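Local coordinates for protein thioesterase (Pseudomonas aeruginosa, PDB 2O5U) that is a putative thioesterase of the 4-hydroxybenzoyl-CoA thioesterase family with a hot-dog-type fold, and probably hydrolyses fatty acyl-CoA thioesters, at residues P6-R10 / E11-H15. Sequence-based numbering, arbitrary orientation.
Sequences PRPLR and EQYLH
Tyr13 meets Pro8 at the rim of its ring rather than over a face: Pro8 CB lies in the ring plane, 3.5 Å from Tyr13 OH and 3.9 Å from Tyr13 CE1. Arg10 O also lies at this edge, in plane, while Leu9 O comes within 3.4 Å of Tyr13 CD1. The second flat group, the Gln12 amide, folds back towards the preceding residues. Gln12 CG stands beside the backbone N (chi1 -63°) and the chain runs extended beyond it, bringing Gln12 OE1 to 2.8 Å from Leu9 N. That hydrogen bond is fairly straight, 162° at the hydrogen, yet the donor approaches 64° out of the carbonyl plane. Gln12 OE1 has a second donor, a water 2.7 Å away that also donates to Arg7 O, so two bonds restrain the amide oxygen. The same amide's Gln12 NE2 packs against Pro8 CB at 3.7 Å.

In the backbone, Gln12 N donates to Leu9 O (3.0 Å) and Tyr13 N to Arg10 O (3.1 Å), the i to i+3 spacing of a 3-10 turn. Tyr13 also touches Ala102 and Ala114 of the sheet, and Arg10 forms a salt bridge with Glu84. Leu9 and Gln12 are thus tied by two bonds, one side-chain and one backbone, across a short 3-10 turn leading into strand 15-19, outermost in this chain's antiparallel hot-dog sheet.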
loop_
_atom_site.group_PDB
_atom_site.type_symbol
_atom_site.label_atom_id
_atom_site.label_comp_id
_atom_site.label_asym_id
_atom_site.label_seq_id
_atom_site.Cartn_x
_atom_site.Cartn_y
_atom_site.Cartn_z
ATOM N N PRO A 6 -28.424 6.713 0.436
ATOM C CA PRO A 6 -28.608 7.915 1.273
ATOM C C PRO A 6 -27.314 8.289 1.981
ATOM O O PRO A 6 -26.684 7.418 2.599
ATOM C CB PRO A 6 -29.710 7.530 2.271
ATOM C CG PRO A 6 -30.152 6.115 1.936
ATOM C CD PRO A 6 -29.315 5.585 0.786
ATOM N N ARG A 7 -26.856 9.534 1.814
ATOM C CA ARG A 7 -25.590 9.932 2.426
ATOM C C ARG A 7 -25.731 10.134 3.930
ATOM O O ARG A 7 -26.544 10.926 4.353
ATOM C CB ARG A 7 -25.045 11.216 1.790
ATOM C CG ARG A 7 -24.079 10.958 0.720
ATOM C CD ARG A 7 -23.708 12.242 -0.023
ATOM N NE ARG A 7 -22.362 12.683 0.291
ATOM C CZ ARG A 7 -21.793 13.690 -0.363
ATOM N NH1 ARG A 7 -20.541 14.074 -0.116
ATOM N NH2 ARG A 7 -22.509 14.298 -1.313
ATOM N N PRO A 8 -24.941 9.402 4.738
ATOM C CA PRO A 8 -24.973 9.588 6.179
ATOM C C PRO A 8 -24.340 10.916 6.575
ATOM O O PRO A 8 -23.505 11.487 5.829
ATOM C CB PRO A 8 -24.112 8.436 6.701
ATOM C CG PRO A 8 -23.834 7.592 5.528
ATOM C CD PRO A 8 -23.958 8.385 4.347
ATOM N N LEU A 9 -24.762 11.408 7.724
ATOM C CA LEU A 9 -24.293 12.669 8.289
ATOM C C LEU A 9 -23.420 12.421 9.538
ATOM O O LEU A 9 -23.562 11.397 10.206
ATOM C CB LEU A 9 -25.501 13.535 8.685
ATOM C CG LEU A 9 -26.575 13.781 7.611
ATOM C CD1 LEU A 9 -27.890 14.149 8.250
ATOM C CD2 LEU A 9 -26.100 14.825 6.670
ATOM N N ARG A 10 -22.555 13.393 9.838
ATOM C CA ARG A 10 -21.608 13.351 10.961
ATOM C C ARG A 10 -22.234 12.956 12.281
ATOM O O ARG A 10 -21.629 12.209 13.051
ATOM C CB ARG A 10 -21.058 14.747 11.193
ATOM C CG ARG A 10 -19.875 15.130 10.456
ATOM C CD ARG A 10 -19.458 16.435 11.059
ATOM N NE ARG A 10 -18.511 16.167 12.132
ATOM C CZ ARG A 10 -17.219 15.958 11.916
ATOM N NH1 ARG A 10 -16.750 16.010 10.667
ATOM N NH2 ARG A 10 -16.406 15.728 12.943
ATOM N N GLU A 11 -23.431 13.482 12.548
ATOM C CA GLU A 11 -24.086 13.276 13.855
ATOM C C GLU A 11 -24.552 11.842 14.053
ATOM O O GLU A 11 -24.795 11.447 15.159
ATOM C CB GLU A 11 -25.217 14.287 14.120
ATOM C CG GLU A 11 -26.200 14.411 13.018
ATOM C CD GLU A 11 -25.966 15.624 12.088
ATOM O OE1 GLU A 11 -24.834 16.000 11.747
ATOM O OE2 GLU A 11 -26.987 16.211 11.682
ATOM N N GLN A 12 -24.602 11.051 12.982
ATOM C CA GLN A 12 -24.906 9.613 13.088
ATOM C C GLN A 12 -23.727 8.742 13.658
ATOM O O GLN A 12 -23.914 7.543 13.906
ATOM C CB GLN A 12 -25.339 9.046 11.707
ATOM C CG GLN A 12 -26.618 9.618 11.083
ATOM C CD GLN A 12 -26.795 9.195 9.597
ATOM O OE1 GLN A 12 -27.043 10.029 8.716
ATOM N NE2 GLN A 12 -26.678 7.897 9.330
ATOM N N TYR A 13 -22.549 9.331 13.866
ATOM C CA TYR A 13 -21.317 8.632 14.334
ATOM C C TYR A 13 -20.910 9.168 15.690
ATOM O O TYR A 13 -21.157 10.347 15.981
ATOM C CB TYR A 13 -20.173 8.810 13.307
ATOM C CG TYR A 13 -20.615 8.180 11.987
ATOM C CD1 TYR A 13 -21.328 8.914 11.056
ATOM C CD2 TYR A 13 -20.426 6.827 11.752
ATOM C CE1 TYR A 13 -21.798 8.310 9.867
ATOM C CE2 TYR A 13 -20.896 6.194 10.587
ATOM C CZ TYR A 13 -21.592 6.937 9.661
ATOM O OH TYR A 13 -22.033 6.314 8.523
ATOM N N LEU A 14 -20.271 8.346 16.506
ATOM C CA LEU A 14 -20.051 8.692 17.930
ATOM C C LEU A 14 -18.610 9.100 18.318
ATOM O O LEU A 14 -18.377 9.819 19.343
ATOM C CB LEU A 14 -20.531 7.571 18.827
ATOM C CG LEU A 14 -22.038 7.587 19.112
ATOM C CD1 LEU A 14 -22.926 7.187 17.898
ATOM C CD2 LEU A 14 -22.342 6.675 20.296
ATOM N N HIS A 15 -17.665 8.649 17.514
ATOM C CA HIS A 15 -16.268 8.878 17.744
ATOM C C HIS A 15 -15.589 9.244 16.417
ATOM O O HIS A 15 -15.848 8.592 15.393
ATOM C CB HIS A 15 -15.640 7.604 18.281
ATOM C CG HIS A 15 -14.144 7.657 18.385
ATOM N ND1 HIS A 15 -13.490 8.276 19.432
ATOM C CD2 HIS A 15 -13.177 7.161 17.580
ATOM C CE1 HIS A 15 -12.186 8.162 19.261
ATOM N NE2 HIS A 15 -11.972 7.494 18.141
HETATM O O HOH W 1 -28.727 10.555 6.686
#